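Local coordinates for amine oxidase (Emericella nidulans, PDB 3PGB), which probably oxidises primary amines to aldehydes with a copper ion and a topaquinone cofactor made from one of its own tyrosines, at residues Leu165-Thr170 and His652-Thr657; Val300-Asn305 and Tyr512-Gln517; Glu612-Arg617 and Asn723-Asp728; Thr733-Arg738 and Phe752-Glu757. All coordinates share one frame; numbering follows the deposited sequence.

Overall arrangement
In this copper amine oxidase dimer, interactions 1 and 2 are well separated, while 3 and 4 are neighbours. Interaction 1 packs a loop following strand 161-164 against a loop of the enzyme domain; its Phe-654 side chain is about 7 Å from a calcium ion bound by Glu-584, Phe-677, Asn-679 and Glu-681. Interaction 2 lies about 47 Å from it, centre to centre. Interactions 3 and 4, across the chain's centre from interaction 2, have nearest atoms about 7 Å apart and both touch the second subunit. The Tyr-616 side chain of interaction 3 is about 11 Å from the other calcium ion, but about 5 Å from that of its ligand Phe-542. None includes a copper ligand or the topaquinone, Tyr-484.

Interaction 1: residues Leu165-Thr170 and His652-Thr657; sequences LEFPYT and HDFEPT
Phe-167 lays one face of its ring over the CB of Phe-654, which stands 3.8 Å from the ring centroid and almost on its normal, a CH-pi contact. With CG anti to the backbone N (chi1 -172°), the Phe-167 ring reaches across to the other loop. The Phe-654 ring turns its edge toward the same face, with planes at 82° in an offset edge-to-face pair. One face of the Phe-654 ring is covered from within its own loop by His-652 CB. Beside the rings the prolines close up: Pro-168 CB meets Pro-656 CG at 3.5 Å, and Pro-168 CA points its hydrogen at the carbonyl O of Phe-654. This is the tightly packed, apolar part of the contact.

On the wet side, water takes over the polar work. Water 1 donates to Pro-168 O and Thr-657 OG1. Water 2 gives one hydrogen to the same Pro-168 O and the other to Thr-657 O at 2.6 Å, so two waters grip one carbonyl. Water 3 donates to Phe-654 O at 2.7 Å, with a weak bond to Tyr-169 O.

Each loop is bent by a type I turn, Glu-166 to Tyr-169 and His-652 to Glu-655. His-652 NE2 bonds Glu-681, a ligand of the nearby calcium, which ties this loop to the metal site, and Asp-653 OD2 bonds Ser-115. Behind the first loop, Leu-165 and Tyr-169 rest on strands 131-138 and 145-152, so the contact joins that small antiparallel sheet to the loop between strands 646-650 and 686-698.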
# COMPACT_ATOMS: atom_id res chain seq x y z
N LEU A 165 4.90 -26.33 32.90
CA LEU A 165 5.39 -26.10 31.55
C LEU A 165 6.32 -24.89 31.56
O LEU A 165 5.87 -23.77 31.77
CB LEU A 165 4.21 -25.83 30.60
CG LEU A 165 4.54 -25.51 29.13
CD1 LEU A 165 5.27 -26.67 28.49
CD2 LEU A 165 3.29 -25.18 28.33
N GLU A 166 7.62 -25.11 31.37
CA GLU A 166 8.55 -24.00 31.23
C GLU A 166 9.44 -24.09 29.99
O GLU A 166 10.34 -23.27 29.81
CB GLU A 166 9.40 -23.82 32.50
CG GLU A 166 10.49 -24.86 32.71
CD GLU A 166 11.48 -24.46 33.81
OE1 GLU A 166 12.63 -24.97 33.77
OE2 GLU A 166 11.12 -23.65 34.70
N PHE A 167 9.18 -25.07 29.12
CA PHE A 167 9.99 -25.27 27.92
C PHE A 167 9.90 -24.08 26.96
O PHE A 167 10.93 -23.56 26.54
CB PHE A 167 9.58 -26.59 27.23
CG PHE A 167 10.47 -26.99 26.08
CD1 PHE A 167 10.00 -26.96 24.77
CD2 PHE A 167 11.78 -27.40 26.30
CE1 PHE A 167 10.81 -27.35 23.70
CE2 PHE A 167 12.61 -27.79 25.24
CZ PHE A 167 12.12 -27.76 23.93
N PRO A 168 8.67 -23.64 26.62
CA PRO A 168 8.51 -22.58 25.62
C PRO A 168 8.57 -21.14 26.15
O PRO A 168 8.17 -20.21 25.45
CB PRO A 168 7.13 -22.88 25.04
CG PRO A 168 6.36 -23.43 26.20
CD PRO A 168 7.36 -24.09 27.13
N TYR A 169 9.07 -20.95 27.37
CA TYR A 169 9.23 -19.62 27.94
C TYR A 169 10.69 -19.38 28.30
O TYR A 169 11.42 -20.32 28.62
CB TYR A 169 8.32 -19.45 29.16
CG TYR A 169 6.92 -20.01 28.98
CD1 TYR A 169 6.15 -19.68 27.87
CD2 TYR A 169 6.38 -20.86 29.93
CE1 TYR A 169 4.87 -20.21 27.71
CE2 TYR A 169 5.10 -21.39 29.77
CZ TYR A 169 4.35 -21.05 28.67
OH TYR A 169 3.09 -21.59 28.54
N THR A 170 11.12 -18.12 28.24
CA THR A 170 12.51 -17.75 28.52
C THR A 170 12.74 -17.63 30.04
O THR A 170 13.80 -18.00 30.54
CB THR A 170 12.93 -16.44 27.79
OG1 THR A 170 12.29 -15.31 28.38
CG2 THR A 170 12.55 -16.51 26.33
N HIS A 652 13.89 -22.48 17.30
CA HIS A 652 13.93 -23.45 18.37
C HIS A 652 12.51 -23.79 18.74
O HIS A 652 11.62 -22.95 18.65
CB HIS A 652 14.65 -22.87 19.59
CG HIS A 652 16.10 -22.58 19.35
ND1 HIS A 652 17.00 -23.56 18.96
CD2 HIS A 652 16.80 -21.43 19.43
CE1 HIS A 652 18.19 -23.01 18.82
NE2 HIS A 652 18.10 -21.72 19.09
N ASP A 653 12.30 -25.03 19.17
CA ASP A 653 10.98 -25.43 19.63
C ASP A 653 10.67 -24.82 20.99
O ASP A 653 9.51 -24.67 21.35
CB ASP A 653 10.85 -26.96 19.64
CG ASP A 653 10.87 -27.54 18.24
OD1 ASP A 653 10.36 -26.86 17.32
OD2 ASP A 653 11.37 -28.66 18.04
N PHE A 654 11.71 -24.43 21.73
CA PHE A 654 11.55 -23.70 22.99
C PHE A 654 11.39 -22.18 22.82
O PHE A 654 11.37 -21.44 23.81
CB PHE A 654 12.69 -24.04 23.98
CG PHE A 654 14.07 -23.88 23.41
CD1 PHE A 654 14.70 -22.65 23.41
CD2 PHE A 654 14.76 -24.98 22.91
CE1 PHE A 654 15.98 -22.50 22.90
CE2 PHE A 654 16.05 -24.85 22.39
CZ PHE A 654 16.66 -23.61 22.39
N GLU A 655 11.28 -21.71 21.57
CA GLU A 655 10.92 -20.32 21.28
C GLU A 655 9.80 -20.28 20.24
O GLU A 655 10.01 -19.80 19.13
CB GLU A 655 12.14 -19.53 20.77
CG GLU A 655 13.25 -19.30 21.80
CD GLU A 655 14.56 -18.81 21.19
OE1 GLU A 655 14.66 -18.68 19.94
OE2 GLU A 655 15.50 -18.55 21.98
N PRO A 656 8.61 -20.81 20.59
CA PRO A 656 7.51 -20.84 19.62
C PRO A 656 6.88 -19.47 19.37
O PRO A 656 6.44 -19.19 18.25
CB PRO A 656 6.50 -21.78 20.28
CG PRO A 656 6.78 -21.65 21.74
CD PRO A 656 8.25 -21.46 21.86
N THR A 657 6.85 -18.64 20.41
CA THR A 657 6.17 -17.35 20.38
C THR A 657 7.12 -16.23 20.82
O THR A 657 7.97 -16.44 21.67
CB THR A 657 4.95 -17.33 21.34
OG1 THR A 657 5.40 -17.44 22.70
CG2 THR A 657 4.00 -18.48 21.04
O HOH W 1 5.74 -19.57 24.39
O HOH W 2 8.61 -18.55 23.13
O HOH W 3 12.82 -20.26 25.80

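Interaction 2: residues Val300-Asn305 and Tyr512-Gln517; sequences VKLKPN and YYANNQ
Leu-302 points its side chain at two tyrosines that reach it from different directions. Tyr-512, with CG anti to the backbone N (chi1 -162°), carries its hydroxyl end up to the 300-305 backbone, and Leu-302 CB lies near the plane of that ring, at its edge, 3.1 Å from the OH. Tyr-513 crosses Leu-302 at a slant and touches it through its own hydroxyl, 3.2 Å from the methyl CD2. The other methyl, CD1, turns to Ala-514 CB at 3.5 Å, while the same Ala-514 CB also lies over the centre of a face of the Tyr-513 ring. Asn-305 crosses Tyr-512 with its amide plane turned 77° from the ring, its ND2 coming to 3.9 Å from Tyr-512 CD1; that amide nitrogen is held by the carbonyls of Ser-526 and Pro-255.

The one direct hydrogen bond runs from Tyr-512 OH to Lys-303 O, 2.6 Å long, with the donor lifted 43° out of the carbonyl plane. Ser-526 OG is a weak second partner of that oxygen. Water 4 makes another polar link, accepting from Lys-303 N at 2.8 Å and bonding Tyr-513 OH.

A type II turn from Tyr-513 to Asn-516 shapes the second loop. Chemically, this is a mixed junction: the leucine gives an apolar centre, and the phenols bring both carbon surface and polar ends, fixing an extended loop to the enzyme domain through its main chain.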
# COMPACT_ATOMS: atom_id res chain seq x y z
N VAL A 300 -10.03 26.77 38.68
CA VAL A 300 -10.43 26.54 37.30
C VAL A 300 -11.13 25.18 37.16
O VAL A 300 -10.53 24.14 37.41
CB VAL A 300 -9.22 26.60 36.35
CG1 VAL A 300 -9.61 26.19 34.94
CG2 VAL A 300 -8.63 28.01 36.35
N LYS A 301 -12.40 25.23 36.77
CA LYS A 301 -13.20 24.03 36.56
C LYS A 301 -13.34 23.85 35.06
O LYS A 301 -13.76 24.78 34.37
CB LYS A 301 -14.58 24.20 37.20
CG LYS A 301 -14.53 24.40 38.70
CD LYS A 301 -15.91 24.69 39.28
CE LYS A 301 -15.83 24.90 40.79
NZ LYS A 301 -17.12 25.32 41.41
N LEU A 302 -12.97 22.67 34.56
CA LEU A 302 -12.99 22.40 33.12
C LEU A 302 -14.14 21.47 32.73
O LEU A 302 -14.54 20.60 33.51
CB LEU A 302 -11.64 21.82 32.69
CG LEU A 302 -10.42 22.71 32.96
CD1 LEU A 302 -9.13 21.99 32.60
CD2 LEU A 302 -10.53 24.03 32.21
N LYS A 303 -14.64 21.66 31.51
CA LYS A 303 -15.87 21.02 31.06
C LYS A 303 -15.71 19.52 30.75
O LYS A 303 -14.65 19.08 30.33
CB LYS A 303 -16.41 21.73 29.81
CG LYS A 303 -16.80 23.20 29.99
CD LYS A 303 -17.02 23.87 28.62
CE LYS A 303 -17.08 25.40 28.68
NZ LYS A 303 -18.45 25.91 29.01
N PRO A 304 -16.79 18.74 30.94
CA PRO A 304 -16.78 17.33 30.57
C PRO A 304 -16.93 17.10 29.07
O PRO A 304 -17.36 17.99 28.34
CB PRO A 304 -18.02 16.79 31.26
CG PRO A 304 -18.95 17.92 31.26
CD PRO A 304 -18.10 19.14 31.47
N ASN A 305 -16.58 15.89 28.65
CA ASN A 305 -17.01 15.38 27.36
C ASN A 305 -18.29 14.60 27.60
O ASN A 305 -18.29 13.65 28.37
CB ASN A 305 -15.94 14.46 26.76
CG ASN A 305 -14.66 15.21 26.41
OD1 ASN A 305 -14.63 15.99 25.46
ND2 ASN A 305 -13.60 14.96 27.17
N TYR A 512 -8.10 13.53 27.79
CA TYR A 512 -8.67 14.83 28.18
C TYR A 512 -7.81 15.94 27.60
O TYR A 512 -6.58 15.83 27.57
CB TYR A 512 -8.77 14.96 29.70
CG TYR A 512 -9.71 16.05 30.16
CD1 TYR A 512 -11.09 15.94 29.96
CD2 TYR A 512 -9.23 17.19 30.80
CE1 TYR A 512 -11.96 16.94 30.39
CE2 TYR A 512 -10.09 18.19 31.22
CZ TYR A 512 -11.45 18.06 31.02
OH TYR A 512 -12.29 19.05 31.44
N TYR A 513 -8.45 17.01 27.14
CA TYR A 513 -7.77 18.06 26.37
C TYR A 513 -6.78 18.85 27.21
O TYR A 513 -5.74 19.27 26.70
CB TYR A 513 -8.78 19.02 25.75
CG TYR A 513 -9.22 20.16 26.65
CD1 TYR A 513 -8.70 21.44 26.49
CD2 TYR A 513 -10.16 19.95 27.66
CE1 TYR A 513 -9.09 22.49 27.31
CE2 TYR A 513 -10.57 21.00 28.49
CZ TYR A 513 -10.03 22.26 28.31
OH TYR A 513 -10.43 23.29 29.12
N ALA A 514 -7.10 19.03 28.49
CA ALA A 514 -6.42 20.01 29.33
C ALA A 514 -4.92 19.79 29.37
O ALA A 514 -4.45 18.76 29.83
CB ALA A 514 -7.01 20.00 30.74
N ASN A 515 -4.18 20.77 28.85
CA ASN A 515 -2.72 20.80 28.95
C ASN A 515 -2.02 19.66 28.20
O ASN A 515 -0.87 19.34 28.50
CB ASN A 515 -2.29 20.78 30.42
CG ASN A 515 -3.16 21.66 31.29
OD1 ASN A 515 -3.18 22.88 31.12
ND2 ASN A 515 -3.90 21.04 32.20
N ASN A 516 -2.70 19.06 27.22
CA ASN A 516 -2.13 17.94 26.47
C ASN A 516 -1.64 18.35 25.07
O ASN A 516 -1.61 17.54 24.15
CB ASN A 516 -3.18 16.83 26.36
CG ASN A 516 -2.57 15.45 26.19
OD1 ASN A 516 -1.63 15.09 26.89
ND2 ASN A 516 -3.11 14.67 25.26
N GLN A 517 -1.21 19.60 24.94
CA GLN A 517 -0.85 20.18 23.64
C GLN A 517 0.30 19.47 22.94
O GLN A 517 0.35 19.45 21.72
CB GLN A 517 -0.44 21.65 23.80
CG GLN A 517 -1.58 22.60 24.15
CD GLN A 517 -1.75 22.78 25.65
OE1 GLN A 517 -1.32 21.94 26.45
NE2 GLN A 517 -2.37 23.90 26.05
O HOH W 4 -13.05 23.06 29.65

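Interaction 3: residues Glu612-Arg617 and Asn723-Asp728; sequences EPRGYR and NYLPGD
Arg-614 runs from the carbonyl of Asn-723 to the ring of Tyr-724, crossing the tyrosine at a slant. CB comes to 3.8 Å from Asn-723 O, and CG is closer to the same oxygen. CD then passes Tyr-724 O, and a bend at chi3 (58°) turns the head back over the tyrosine. NE gives a weak hydrogen bond to Tyr-724 O, 2.9 Å long with an angle of 123° at the hydrogen. CZ stands 4.7 Å from the Tyr-724 ring centroid, over the face, a cation-pi contact in which the guanidinium is tilted 49° to the ring. NH1, at the tip, lies 3.0 Å from Tyr-724 O and 3.8 Å from Tyr-724 CE1.

The opposite face of that ring receives the edge of Tyr-616, with CE1 over the centre and centroids 5.0 Å apart. At the start of the strand, Glu-612 CG packs on Asn-723 ND2, and water 5 joins three groups: it donates to Glu-612 OE2 and Pro-613 O and accepts from Asn-723 ND2. Glu-612 OE2 also forms a salt bridge with Arg-578.

His-701 and Thr-702 of the second subunit bond the backbone of Asn-723 and Leu-725, so the loop serves the dimer interface as well. The loop leaving 714-722 passes beside Arg-614 before turning away. Tyr-724, with cation-pi on one face and an edge-to-face pair on the other, thus sits where strand 714-722 ends beside its antiparallel partner 613-619, in the beta-rich catalytic domain of copper amine oxidases.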
# COMPACT_ATOMS: atom_id res chain seq x y z
N GLU A 612 22.26 -18.31 -8.67
CA GLU A 612 21.60 -17.33 -7.83
C GLU A 612 20.75 -18.06 -6.77
O GLU A 612 19.89 -18.88 -7.11
CB GLU A 612 20.75 -16.42 -8.72
CG GLU A 612 20.27 -15.16 -8.07
CD GLU A 612 21.38 -14.20 -7.71
OE1 GLU A 612 22.23 -13.90 -8.57
OE2 GLU A 612 21.37 -13.71 -6.55
N PRO A 613 20.99 -17.78 -5.48
CA PRO A 613 20.24 -18.47 -4.42
C PRO A 613 18.74 -18.24 -4.52
O PRO A 613 18.29 -17.10 -4.64
CB PRO A 613 20.78 -17.85 -3.13
CG PRO A 613 21.53 -16.64 -3.53
CD PRO A 613 21.97 -16.83 -4.93
N ARG A 614 17.96 -19.33 -4.48
CA ARG A 614 16.50 -19.24 -4.59
C ARG A 614 15.88 -18.80 -3.26
O ARG A 614 16.32 -19.23 -2.19
CB ARG A 614 15.91 -20.58 -5.04
CG ARG A 614 16.39 -21.04 -6.42
CD ARG A 614 15.88 -22.44 -6.76
NE ARG A 614 14.42 -22.50 -6.73
CZ ARG A 614 13.69 -23.62 -6.79
NH1 ARG A 614 12.36 -23.52 -6.75
NH2 ARG A 614 14.26 -24.82 -6.87
N GLY A 615 14.87 -17.94 -3.31
CA GLY A 615 14.27 -17.40 -2.09
C GLY A 615 13.04 -16.54 -2.28
O GLY A 615 12.39 -16.60 -3.33
N TYR A 616 12.72 -15.75 -1.26
CA TYR A 616 11.52 -14.90 -1.24
C TYR A 616 11.87 -13.53 -0.67
O TYR A 616 12.47 -13.44 0.40
CB TYR A 616 10.43 -15.54 -0.37
CG TYR A 616 9.48 -16.45 -1.10
CD1 TYR A 616 9.86 -17.74 -1.47
CD2 TYR A 616 8.18 -16.04 -1.40
CE1 TYR A 616 8.97 -18.59 -2.14
CE2 TYR A 616 7.29 -16.89 -2.07
CZ TYR A 616 7.69 -18.15 -2.43
OH TYR A 616 6.83 -18.99 -3.09
N ARG A 617 11.49 -12.46 -1.37
CA ARG A 617 11.70 -11.10 -0.87
C ARG A 617 10.61 -10.78 0.12
O ARG A 617 9.45 -11.11 -0.11
CB ARG A 617 11.72 -10.05 -2.01
CG ARG A 617 11.34 -8.63 -1.56
CD ARG A 617 12.23 -7.53 -2.13
NE ARG A 617 11.76 -7.01 -3.41
CZ ARG A 617 11.46 -5.74 -3.68
NH1 ARG A 617 11.56 -4.79 -2.75
NH2 ARG A 617 11.07 -5.41 -4.90
N ASN A 723 14.04 -14.86 -7.60
CA ASN A 723 14.85 -15.86 -8.30
C ASN A 723 14.50 -17.30 -7.94
O ASN A 723 15.36 -18.17 -7.92
CB ASN A 723 16.34 -15.60 -8.04
CG ASN A 723 16.81 -14.31 -8.65
OD1 ASN A 723 16.48 -13.99 -9.79
ND2 ASN A 723 17.61 -13.56 -7.90
N TYR A 724 13.21 -17.54 -7.71
CA TYR A 724 12.71 -18.80 -7.17
C TYR A 724 12.24 -19.72 -8.29
O TYR A 724 12.47 -20.93 -8.25
CB TYR A 724 11.55 -18.51 -6.24
CG TYR A 724 11.03 -19.69 -5.47
CD1 TYR A 724 11.81 -20.32 -4.51
CD2 TYR A 724 9.73 -20.16 -5.67
CE1 TYR A 724 11.33 -21.40 -3.79
CE2 TYR A 724 9.24 -21.23 -4.95
CZ TYR A 724 10.05 -21.85 -4.01
OH TYR A 724 9.58 -22.92 -3.30
N LEU A 725 11.56 -19.12 -9.26
CA LEU A 725 11.02 -19.85 -10.41
C LEU A 725 11.75 -19.42 -11.67
O LEU A 725 12.38 -18.36 -11.69
CB LEU A 725 9.52 -19.56 -10.54
CG LEU A 725 8.53 -20.36 -9.68
CD1 LEU A 725 9.21 -21.17 -8.60
CD2 LEU A 725 7.46 -19.44 -9.09
N PRO A 726 11.66 -20.23 -12.75
CA PRO A 726 12.22 -19.83 -14.03
C PRO A 726 11.62 -18.53 -14.56
O PRO A 726 12.31 -17.78 -15.24
CB PRO A 726 11.84 -20.99 -14.96
CG PRO A 726 11.60 -22.13 -14.07
CD PRO A 726 11.02 -21.56 -12.82
N GLY A 727 10.35 -18.28 -14.25
CA GLY A 727 9.65 -17.08 -14.70
C GLY A 727 8.49 -16.69 -13.80
O GLY A 727 8.34 -17.22 -12.70
N ASP A 728 7.67 -15.76 -14.27
CA ASP A 728 6.43 -15.36 -13.61
C ASP A 728 5.38 -16.48 -13.70
O ASP A 728 4.98 -16.85 -14.80
CB ASP A 728 5.89 -14.09 -14.28
CG ASP A 728 4.46 -13.76 -13.85
OD1 ASP A 728 4.12 -13.95 -12.67
OD2 ASP A 728 3.69 -13.30 -14.72
O HOH W 5 18.76 -14.39 -5.36

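Interaction 4: residues Thr733-Arg738 and Phe752-Glu757; sequences TVNMVR and FGQSNE
Phe-752 is the centre of the contact, its ring covered on one face by Met-736. The sulfur SD lies 4.3 Å from the ring centroid and 12° off its normal, a Met-aromatic contact over the face; CE covers the same face beside it, and CG reaches Phe-752 CD2 at 3.7 Å. A bend at chi3 (-59°) curls the methyl back over the ring. The ring edge faces the strand backbone, with Arg-738 N and the Val-737 carbonyl carbon near its plane. Val-734 points across as well, its CB and CG1 each 3.2 Å from Phe-752 O, while its CG2 lies 4.0 Å from Gln-754 CA.

Gln-754, extended beyond CG, brings NE2 to 3.1 Å from Met-736 O, but the angle is too poor for a hydrogen bond. The amide nitrogen is bonded instead to Thr-751 O and to Tyr-419 OH of the second subunit.

Further out, residues 733-736 are shaped by an ST turn, Asn-735 N donating to Thr-733 OG1, followed by an inverse gamma turn centred on Asn-735, closed by Met-736 N to Val-734 O at 2.8 Å. Asp-323 of the second subunit takes hydrogen bonds from Thr-733 OG1 and Val-734 N, and Arg-738 pairs with Asp-740. Strands 736-742 and 745-750 form an antiparallel hairpin, 736-742 also pairing with 464-479; the two segments flank its open end, a Met-aromatic contact at the open end of a beta hairpin, at the dimer interface.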
# COMPACT_ATOMS: atom_id res chain seq x y z
N THR A 733 -2.15 -18.85 -15.82
CA THR A 733 -3.61 -18.67 -15.78
C THR A 733 -4.24 -18.60 -17.18
O THR A 733 -3.65 -18.04 -18.12
CB THR A 733 -4.00 -17.41 -14.97
OG1 THR A 733 -5.40 -17.44 -14.70
CG2 THR A 733 -3.64 -16.13 -15.72
N VAL A 734 -5.43 -19.18 -17.29
CA VAL A 734 -6.27 -19.04 -18.49
C VAL A 734 -6.98 -17.68 -18.53
O VAL A 734 -7.40 -17.22 -19.60
CB VAL A 734 -7.33 -20.18 -18.60
CG1 VAL A 734 -6.66 -21.55 -18.75
CG2 VAL A 734 -8.28 -20.18 -17.40
N ASN A 735 -7.10 -17.02 -17.38
CA ASN A 735 -7.88 -15.79 -17.29
C ASN A 735 -7.09 -14.55 -17.75
O ASN A 735 -6.92 -13.58 -17.02
CB ASN A 735 -8.44 -15.63 -15.88
CG ASN A 735 -9.37 -16.77 -15.52
OD1 ASN A 735 -8.98 -17.72 -14.85
ND2 ASN A 735 -10.60 -16.71 -16.02
N MET A 736 -6.62 -14.64 -18.99
CA MET A 736 -5.88 -13.59 -19.65
C MET A 736 -6.41 -13.50 -21.08
O MET A 736 -7.18 -14.36 -21.51
CB MET A 736 -4.39 -13.92 -19.68
CG MET A 736 -4.07 -15.29 -20.29
SD MET A 736 -2.32 -15.53 -20.61
CE MET A 736 -2.00 -14.16 -21.73
N VAL A 737 -5.99 -12.48 -21.81
CA VAL A 737 -6.49 -12.28 -23.17
C VAL A 737 -5.46 -11.58 -24.05
O VAL A 737 -4.60 -10.86 -23.54
CB VAL A 737 -7.80 -11.45 -23.14
CG1 VAL A 737 -7.52 -10.00 -22.79
CG2 VAL A 737 -8.51 -11.55 -24.46
N ARG A 738 -5.55 -11.80 -25.36
CA ARG A 738 -4.71 -11.09 -26.32
C ARG A 738 -5.53 -10.67 -27.54
O ARG A 738 -5.99 -11.53 -28.30
CB ARG A 738 -3.53 -11.95 -26.77
CG ARG A 738 -2.56 -11.25 -27.73
CD ARG A 738 -1.74 -12.26 -28.52
NE ARG A 738 -1.22 -11.70 -29.77
CZ ARG A 738 0.06 -11.45 -30.03
NH1 ARG A 738 1.02 -11.71 -29.14
NH2 ARG A 738 0.41 -10.94 -31.20
N PHE A 752 -7.67 -18.07 -24.35
CA PHE A 752 -6.83 -19.07 -23.65
C PHE A 752 -7.59 -20.10 -22.80
O PHE A 752 -7.08 -20.54 -21.76
CB PHE A 752 -5.77 -18.36 -22.81
CG PHE A 752 -4.86 -17.47 -23.61
CD1 PHE A 752 -3.76 -18.01 -24.28
CD2 PHE A 752 -5.12 -16.12 -23.74
CE1 PHE A 752 -2.94 -17.21 -25.03
CE2 PHE A 752 -4.30 -15.31 -24.49
CZ PHE A 752 -3.20 -15.86 -25.14
N GLY A 753 -8.78 -20.48 -23.24
CA GLY A 753 -9.52 -21.56 -22.59
C GLY A 753 -10.26 -21.18 -21.32
O GLY A 753 -10.66 -22.06 -20.55
N GLN A 754 -10.44 -19.88 -21.08
CA GLN A 754 -11.27 -19.42 -19.97
C GLN A 754 -12.74 -19.62 -20.29
O GLN A 754 -13.10 -20.05 -21.39
CB GLN A 754 -11.00 -17.94 -19.64
CG GLN A 754 -11.52 -16.95 -20.68
CD GLN A 754 -11.21 -15.51 -20.32
OE1 GLN A 754 -11.91 -14.89 -19.52
NE2 GLN A 754 -10.15 -14.97 -20.92
N SER A 755 -13.59 -19.31 -19.32
CA SER A 755 -15.03 -19.43 -19.45
C SER A 755 -15.57 -18.50 -20.54
O SER A 755 -15.19 -17.33 -20.59
CB SER A 755 -15.69 -19.10 -18.11
OG SER A 755 -17.05 -19.50 -18.09
N ASN A 756 -16.43 -19.03 -21.41
CA ASN A 756 -17.19 -18.22 -22.37
C ASN A 756 -18.67 -18.31 -22.02
O ASN A 756 -19.55 -18.25 -22.89
CB ASN A 756 -16.96 -18.67 -23.82
CG ASN A 756 -17.40 -17.63 -24.85
OD1 ASN A 756 -18.25 -17.89 -25.70
ND2 ASN A 756 -16.82 -16.43 -24.76
N GLU A 757 -18.93 -18.43 -20.73
CA GLU A 757 -20.25 -18.67 -20.20
C GLU A 757 -21.08 -17.40 -20.23
O GLU A 757 -20.57 -16.31 -19.95
CB GLU A 757 -20.13 -19.19 -18.76
CG GLU A 757 -21.43 -19.70 -18.13
CD GLU A 757 -21.24 -20.04 -16.65
OE1 GLU A 757 -20.28 -19.51 -16.04
OE2 GLU A 757 -22.04 -20.84 -16.10